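Local coordinates for protein aldehyde dehydrogenase (Staphylococcus aureus, PDB 6K10) that oxidises the carotenoid aldehyde 4,4'-diaponeurosporenal to 4,4'-diaponeurosporenoate with NAD+, a step in the synthesis of the virulence pigment staphyloxanthin, at residues K296-H299 with R300-L304; Y426-D429 with T430-E434; Y47-D50 with I51-L55. The protein carries 1 engineered substitution. One frame throughout, in Å; residues are numbered along the deposited sequence.

Contact 1 (K296-H299 with R300-L304); sequences KHYH and RLTSL
H297 and R300 lie side by side on the first turns of helix 295-307 and point the same way. NE of R300 donates to ND1 of H297 over 3.0 Å, with an N-H...N angle of 154°. NE lies close to the imidazole plane and ND1 close to the guanidinium plane, yet the two planes stand 78° apart. The bond therefore joins two edges, and ND1 acts as the acceptor. NH1 of R300 adds a weak second bond to the same ND1 at 3.4 Å. The R300 chain is straight up to CD and bends at chi3 (64°), which turns NE back to the imidazole. The guanidinium has outside partners as well: NH2 forms a salt bridge with E342 and a hydrogen bond to the carbonyl of I344. These probably fix its rotation.

A second pair, Y298 and T302, lies one helical turn apart. CG2 of T302 lies over one face of the Y298 ring, 3.7 Å from the ring centroid, a CH-pi contact. Beneath the side chains run the i to i+4 bonds of an alpha helix, such as N of T302 to O of Y298 at 2.9 Å. H299 turns its NE2 to E320.

The helix packs by Y298, L301 and T302 against I325 of strand 324-330. The H297 ring meets the ring of F121, and the R300 guanidinium reaches the loop that carries E342 to F345, ahead of strand 348-354.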
loop_
_atom_site.group_PDB
_atom_site.type_symbol
_atom_site.label_atom_id
_atom_site.label_comp_id
_atom_site.label_asym_id
_atom_site.label_seq_id
_atom_site.Cartn_x
_atom_site.Cartn_y
_atom_site.Cartn_z
ATOM N N LYS A 296 6.271 33.827 7.274
ATOM C CA LYS A 296 4.929 33.349 7.592
ATOM C C LYS A 296 4.964 32.351 8.745
ATOM O O LYS A 296 4.203 32.474 9.711
ATOM C CB LYS A 296 4.280 32.723 6.357
ATOM C CG LYS A 296 2.946 32.046 6.647
ATOM C CD LYS A 296 1.960 33.022 7.272
ATOM C CE LYS A 296 0.587 32.398 7.440
ATOM N NZ LYS A 296 -0.352 33.321 8.137
ATOM N N HIS A 297 5.848 31.355 8.662
ATOM C CA HIS A 297 5.950 30.381 9.744
ATOM C C HIS A 297 6.550 31.000 10.998
ATOM O O HIS A 297 6.200 30.598 12.113
ATOM C CB HIS A 297 6.773 29.176 9.293
ATOM C CG HIS A 297 5.998 28.190 8.474
ATOM N ND1 HIS A 297 4.971 27.435 8.997
ATOM C CD2 HIS A 297 6.096 27.842 7.170
ATOM C CE1 HIS A 297 4.471 26.660 8.051
ATOM N NE2 HIS A 297 5.137 26.887 6.933
ATOM N N TYR A 298 7.450 31.972 10.837
ATOM C CA TYR A 298 7.980 32.684 11.993
ATOM C C TYR A 298 6.863 33.391 12.753
ATOM O O TYR A 298 6.784 33.311 13.984
ATOM C CB TYR A 298 9.054 33.680 11.551
ATOM C CG TYR A 298 9.498 34.613 12.655
ATOM C CD1 TYR A 298 10.505 34.246 13.538
ATOM C CD2 TYR A 298 8.907 35.860 12.816
ATOM C CE1 TYR A 298 10.909 35.094 14.551
ATOM C CE2 TYR A 298 9.303 36.712 13.824
ATOM C CZ TYR A 298 10.303 36.326 14.688
ATOM O OH TYR A 298 10.695 37.180 15.690
ATOM N N HIS A 299 5.986 34.090 12.030
ATOM C CA HIS A 299 4.890 34.797 12.684
ATOM C C HIS A 299 3.843 33.833 13.223
ATOM O O HIS A 299 3.209 34.117 14.246
ATOM C CB HIS A 299 4.259 35.793 11.712
ATOM C CG HIS A 299 5.114 36.991 11.443
ATOM N ND1 HIS A 299 5.230 37.558 10.192
ATOM C CD2 HIS A 299 5.894 37.730 12.266
ATOM C CE1 HIS A 299 6.047 38.594 10.256
ATOM N NE2 HIS A 299 6.463 38.720 11.503
ATOM N N ARG A 300 3.639 32.700 12.548
ATOM C CA ARG A 300 2.783 31.657 13.101
ATOM C C ARG A 300 3.272 31.229 14.478
ATOM O O ARG A 300 2.472 31.031 15.400
ATOM C CB ARG A 300 2.744 30.459 12.154
ATOM C CG ARG A 300 1.930 29.285 12.665
ATOM C CD ARG A 300 1.986 28.116 11.694
ATOM N NE ARG A 300 3.334 27.570 11.554
ATOM C CZ ARG A 300 3.905 26.751 12.433
ATOM N NH1 ARG A 300 5.135 26.302 12.222
ATOM N NH2 ARG A 300 3.250 26.383 13.527
ATOM N N LEU A 301 4.589 31.105 14.642
ATOM C CA LEU A 301 5.141 30.610 15.897
ATOM C C LEU A 301 5.234 31.706 16.956
ATOM O O LEU A 301 5.035 31.433 18.144
ATOM C CB LEU A 301 6.511 29.979 15.646
ATOM C CG LEU A 301 6.521 28.616 14.951
ATOM C CD1 LEU A 301 7.892 28.320 14.364
ATOM C CD2 LEU A 301 6.114 27.531 15.935
ATOM N N THR A 302 5.538 32.949 16.559
ATOM C CA THR A 302 5.535 34.030 17.541
ATOM C C THR A 302 4.120 34.364 17.993
ATOM O O THR A 302 3.924 34.818 19.127
ATOM C CB THR A 302 6.221 35.283 16.986
ATOM O OG1 THR A 302 5.505 35.773 15.847
ATOM C CG2 THR A 302 7.661 34.981 16.596
ATOM N N SER A 303 3.125 34.149 17.129
ATOM C CA SER A 303 1.739 34.252 17.573
ATOM C C SER A 303 1.440 33.219 18.652
ATOM O O SER A 303 0.773 33.522 19.648
ATOM C CB SER A 303 0.791 34.086 16.384
ATOM O OG SER A 303 -0.552 34.346 16.760
ATOM N N LEU A 304 1.941 31.993 18.477
ATOM C CA LEU A 304 1.771 30.969 19.503
ATOM C C LEU A 304 2.518 31.336 20.780
ATOM O O LEU A 304 2.017 31.104 21.887
ATOM C CB LEU A 304 2.239 29.615 18.969
ATOM C CG LEU A 304 1.311 28.979 17.931
ATOM C CD1 LEU A 304 2.031 27.898 17.141
ATOM C CD2 LEU A 304 0.081 28.403 18.615
#

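Contact 2 (Y426-D429 with T430-E434); sequences YSFD and TFTHE
The F428 ring carries the hydroxyl of T432 over one face: OG1 stands 3.4 Å above the ring plane, over its centre. At the ring edge, in plane, is OD1 of D429, whose salt bridge runs to K425. The F431 ring is met differently. The carbonyl O of S427 comes to its edge, 3.3 Å from CD2 of F431, while CG2 of T430 lies over one face, toward the rim. F431 also meets the ring of Y190, with the planes at about 60°.

The T432 hydroxyl is a donor to O of F428, at 2.8 Å. It reaches that oxygen from above the carbonyl plane, 48° out of it. With OG1 anti to the carbonyl carbon (chi1 -69°), the hydroxyl turns back to the helix and meets both the F428 carbonyl and the F428 ring. N of F431 adds a weak bond to the same oxygen. N of T432 donates to O of D429 at 3.0 Å. T430 keeps the last regular helical bond, from its N to O of Y426, and OG1 of T430 lies 2.9 Å from that same oxygen.

Here helix 425-430 ends and the chain turns into strand 432-439. F431 is the first residue to leave helical backbone angles, and F428, F431 and T432 all pack on A138 of helix 126-138. H433 then pairs with E110 of strand 104-118, and E434 forms a salt bridge to R421 of the second subunit.

The chemistry is that of a helix end. In its last turn, O of F428 bonds to the T432 hydroxyl and O of D429 to the T432 amide, in place of the usual i+4 amides. E217, predicted to be catalytic, has its side chain about 7 Å from that of T430, so this helix end lies close to the probable active site.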
loop_
_atom_site.group_PDB
_atom_site.type_symbol
_atom_site.label_atom_id
_atom_site.label_comp_id
_atom_site.label_asym_id
_atom_site.label_seq_id
_atom_site.Cartn_x
_atom_site.Cartn_y
_atom_site.Cartn_z
ATOM N N TYR A 426 12.127 -0.346 1.647
ATOM C CA TYR A 426 10.742 0.105 1.570
ATOM C C TYR A 426 10.573 1.238 0.565
ATOM O O TYR A 426 9.497 1.377 -0.032
ATOM C CB TYR A 426 10.245 0.529 2.956
ATOM C CG TYR A 426 10.281 -0.595 3.965
ATOM C CD1 TYR A 426 9.258 -1.531 4.027
ATOM C CD2 TYR A 426 11.345 -0.727 4.847
ATOM C CE1 TYR A 426 9.288 -2.566 4.942
ATOM C CE2 TYR A 426 11.387 -1.757 5.764
ATOM C CZ TYR A 426 10.357 -2.673 5.811
ATOM O OH TYR A 426 10.398 -3.699 6.727
ATOM N N SER A 427 11.615 2.051 0.367
ATOM C CA SER A 427 11.578 3.039 -0.703
ATOM C C SER A 427 11.460 2.362 -2.060
ATOM O O SER A 427 10.676 2.790 -2.915
ATOM C CB SER A 427 12.831 3.914 -0.650
ATOM O OG SER A 427 12.842 4.721 0.521
ATOM N N PHE A 428 12.225 1.286 -2.263
ATOM C CA PHE A 428 12.114 0.498 -3.487
ATOM C C PHE A 428 10.734 -0.144 -3.599
ATOM O O PHE A 428 10.078 -0.059 -4.646
ATOM C CB PHE A 428 13.221 -0.562 -3.514
ATOM C CG PHE A 428 13.021 -1.639 -4.547
ATOM C CD1 PHE A 428 13.555 -1.504 -5.817
ATOM C CD2 PHE A 428 12.351 -2.812 -4.232
ATOM C CE1 PHE A 428 13.393 -2.496 -6.759
ATOM C CE2 PHE A 428 12.186 -3.805 -5.175
ATOM C CZ PHE A 428 12.711 -3.648 -6.437
ATOM N N ASP A 429 10.280 -0.799 -2.524
ATOM C CA ASP A 429 8.970 -1.447 -2.532
ATOM C C ASP A 429 7.859 -0.472 -2.904
ATOM O O ASP A 429 6.937 -0.822 -3.653
ATOM C CB ASP A 429 8.677 -2.059 -1.159
ATOM C CG ASP A 429 9.627 -3.185 -0.797
ATOM O OD1 ASP A 429 10.323 -3.710 -1.692
ATOM O OD2 ASP A 429 9.683 -3.550 0.399
ATOM N N THR A 430 7.931 0.759 -2.387
ATOM C CA THR A 430 6.859 1.728 -2.600
ATOM C C THR A 430 6.646 2.011 -4.084
ATOM O O THR A 430 5.503 2.144 -4.537
ATOM C CB THR A 430 7.168 3.017 -1.832
ATOM O OG1 THR A 430 7.036 2.772 -0.429
ATOM C CG2 THR A 430 6.223 4.144 -2.232
ATOM N N PHE A 431 7.728 2.079 -4.862
ATOM C CA PHE A 431 7.650 2.350 -6.292
ATOM C C PHE A 431 7.727 1.080 -7.131
ATOM O O PHE A 431 8.076 1.148 -8.316
ATOM C CB PHE A 431 8.752 3.333 -6.696
ATOM C CG PHE A 431 8.628 4.677 -6.032
ATOM C CD1 PHE A 431 7.734 5.617 -6.511
ATOM C CD2 PHE A 431 9.405 5.000 -4.933
ATOM C CE1 PHE A 431 7.613 6.853 -5.909
ATOM C CE2 PHE A 431 9.289 6.238 -4.327
ATOM C CZ PHE A 431 8.390 7.167 -4.815
ATOM N N THR A 432 7.393 -0.070 -6.548
ATOM C CA THR A 432 7.460 -1.356 -7.225
ATOM C C THR A 432 6.094 -2.023 -7.184
ATOM O O THR A 432 5.460 -2.076 -6.125
ATOM C CB THR A 432 8.504 -2.265 -6.565
ATOM O OG1 THR A 432 9.818 -1.746 -6.814
ATOM C CG2 THR A 432 8.408 -3.693 -7.097
ATOM N N HIS A 433 5.638 -2.516 -8.328
ATOM C CA HIS A 433 4.522 -3.446 -8.346
ATOM C C HIS A 433 5.067 -4.864 -8.335
ATOM O O HIS A 433 5.888 -5.226 -9.185
ATOM C CB HIS A 433 3.630 -3.259 -9.569
ATOM C CG HIS A 433 2.625 -4.356 -9.727
ATOM N ND1 HIS A 433 2.513 -5.109 -10.875
ATOM C CD2 HIS A 433 1.713 -4.851 -8.860
ATOM C CE1 HIS A 433 1.562 -6.013 -10.714
ATOM N NE2 HIS A 433 1.060 -5.877 -9.500
ATOM N N GLU A 434 4.616 -5.661 -7.375
ATOM C CA GLU A 434 5.003 -7.062 -7.299
ATOM C C GLU A 434 4.020 -7.879 -8.125
ATOM O O GLU A 434 2.820 -7.904 -7.830
ATOM C CB GLU A 434 5.049 -7.527 -5.846
ATOM C CG GLU A 434 6.244 -6.950 -5.100
ATOM C CD GLU A 434 6.483 -7.611 -3.763
ATOM O OE1 GLU A 434 5.528 -8.189 -3.208
ATOM O OE2 GLU A 434 7.629 -7.550 -3.268
#

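Contact 3 (Y47-D50 with I51-L55); sequences YESD and ILEAL
E53 reaches back along its helix to S49, one turn earlier. Its CB lies 3.5 Å from O of S49. CG comes about as near to that carbonyl oxygen. The chain is extended beyond CG, and CD of E53 lies 3.3 Å from the same O of S49. At the tip, OE2 accepts a hydrogen bond from OG of S49 at 3.0 Å and is met nearly along its C-O axis. OE2 of E53 is also 3.2 Å from O of S49, an approach of two acceptors that the hydroxyl bond probably offsets. In S49 the hydroxyl is anti to the backbone N (chi1 -157°), which puts it within reach of the E53 carboxylate. OE1 of E53 is 4.8 Å from OD2 of D50, not in contact; the like charges would probably be mildly unfavourable.

The backbone below belongs to the first turns of helix 48-59. Y47 holds the N-cap position and is also the first residue to leave the geometry of the preceding helix 30-46, so a single residue separates the two helices. O of Y47 receives N of I51 at 2.9 Å, with a C=O...N angle of 170°. O of E48 receives N of L52, O of S49 receives N of E53, and O of D50 receives N of A54. These are the regular i to i+4 bonds of an alpha helix.

On the apolar side, CD1 of I51 touches CB of Y47 at 4.0 Å, while CG1 of I51 lies against O of Y47. I51 continues inward to V156 of helix 151-164 and I71 of helix 63-89. E48 binds the hydroxyl of Y67 through OE1, and its OE2 forms a salt bridge with K461 of the second subunit.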
loop_
_atom_site.group_PDB
_atom_site.type_symbol
_atom_site.label_atom_id
_atom_site.label_comp_id
_atom_site.label_asym_id
_atom_site.label_seq_id
_atom_site.Cartn_x
_atom_site.Cartn_y
_atom_site.Cartn_z
ATOM N N TYR A 47 28.090 18.773 -5.885
ATOM C CA TYR A 47 27.303 19.911 -5.436
ATOM C C TYR A 47 27.243 20.030 -3.922
ATOM O O TYR A 47 26.456 20.832 -3.411
ATOM C CB TYR A 47 25.888 19.806 -5.993
ATOM C CG TYR A 47 25.729 20.319 -7.399
ATOM C CD1 TYR A 47 26.209 19.592 -8.478
ATOM C CD2 TYR A 47 25.049 21.500 -7.655
ATOM C CE1 TYR A 47 26.042 20.040 -9.770
ATOM C CE2 TYR A 47 24.879 21.957 -8.942
ATOM C CZ TYR A 47 25.378 21.223 -9.996
ATOM O OH TYR A 47 25.206 21.680 -11.281
ATOM N N GLU A 48 28.050 19.251 -3.195
ATOM C CA GLU A 48 27.939 19.199 -1.740
ATOM C C GLU A 48 28.032 20.588 -1.117
ATOM O O GLU A 48 27.247 20.937 -0.228
ATOM C CB GLU A 48 29.020 18.285 -1.164
ATOM C CG GLU A 48 28.982 18.189 0.351
ATOM C CD GLU A 48 30.163 17.429 0.919
ATOM O OE1 GLU A 48 30.260 16.210 0.668
ATOM O OE2 GLU A 48 30.992 18.050 1.616
ATOM N N SER A 49 28.986 21.398 -1.579
ATOM C CA SER A 49 29.154 22.729 -1.007
ATOM C C SER A 49 27.934 23.604 -1.271
ATOM O O SER A 49 27.476 24.327 -0.379
ATOM C CB SER A 49 30.417 23.386 -1.564
ATOM O OG SER A 49 30.892 24.386 -0.681
ATOM N N ASP A 50 27.392 23.549 -2.491
ATOM C CA ASP A 50 26.223 24.357 -2.819
ATOM C C ASP A 50 24.991 23.904 -2.047
ATOM O O ASP A 50 24.154 24.736 -1.676
ATOM C CB ASP A 50 25.951 24.307 -4.325
ATOM C CG ASP A 50 27.225 24.352 -5.149
ATOM O OD1 ASP A 50 27.954 23.336 -5.188
ATOM O OD2 ASP A 50 27.502 25.406 -5.758
ATOM N N ILE A 51 24.856 22.600 -1.802
ATOM C CA ILE A 51 23.727 22.108 -1.018
ATOM C C ILE A 51 23.828 22.600 0.420
ATOM O O ILE A 51 22.843 23.065 1.005
ATOM C CB ILE A 51 23.655 20.572 -1.083
ATOM C CG1 ILE A 51 23.473 20.107 -2.527
ATOM C CG2 ILE A 51 22.511 20.060 -0.222
ATOM C CD1 ILE A 51 23.856 18.660 -2.746
ATOM N N LEU A 52 25.021 22.496 1.014
ATOM C CA LEU A 52 25.215 22.992 2.374
ATOM C C LEU A 52 24.939 24.487 2.461
ATOM O O LEU A 52 24.324 24.957 3.425
ATOM C CB LEU A 52 26.636 22.684 2.852
ATOM C CG LEU A 52 27.001 21.220 3.108
ATOM C CD1 LEU A 52 28.490 21.086 3.397
ATOM C CD2 LEU A 52 26.183 20.655 4.259
ATOM N N GLU A 53 25.387 25.252 1.461
ATOM C CA GLU A 53 25.134 26.690 1.455
ATOM C C GLU A 53 23.642 26.984 1.377
ATOM O O GLU A 53 23.128 27.849 2.095
ATOM C CB GLU A 53 25.865 27.349 0.285
ATOM C CG GLU A 53 27.342 27.599 0.517
ATOM C CD GLU A 53 28.147 27.552 -0.769
ATOM O OE1 GLU A 53 27.701 28.147 -1.773
ATOM O OE2 GLU A 53 29.230 26.929 -0.774
ATOM N N ALA A 54 22.933 26.272 0.498
ATOM C CA ALA A 54 21.503 26.510 0.326
ATOM C C ALA A 54 20.724 26.147 1.584
ATOM O O ALA A 54 19.817 26.883 1.993
ATOM C CB ALA A 54 20.987 25.722 -0.877
ATOM N N LEU A 55 21.057 25.014 2.208
ATOM C CA LEU A 55 20.406 24.638 3.458
ATOM C C LEU A 55 20.690 25.660 4.550
ATOM O O LEU A 55 19.824 25.950 5.384
ATOM C CB LEU A 55 20.870 23.246 3.888
ATOM C CG LEU A 55 20.395 22.094 3.002
ATOM C CD1 LEU A 55 21.174 20.818 3.297
ATOM C CD2 LEU A 55 18.905 21.872 3.191
#

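Overall arrangement
Along the chain the order is contact 3, contact 1, contact 2, and all belong to the part of the chain that is characteristic of aldehyde dehydrogenases. None touches another. The centres of contacts 1 and 2 are 38 Å apart, on opposite sides of the chain's centre. The centre of contact 3 is 27 Å from that of contact 1 and 29 Å from that of contact 2. They serve different parts of the fold. Contact 3, on helix 48-59, packs against helices 63-89 and 151-164. Contact 1 packs on the sheet containing strand 324-330. Contact 2 leads into strand 432-439 of the other sheet. Contacts 2 and 3 both reach the second subunit, so each also takes part in the dimer interface.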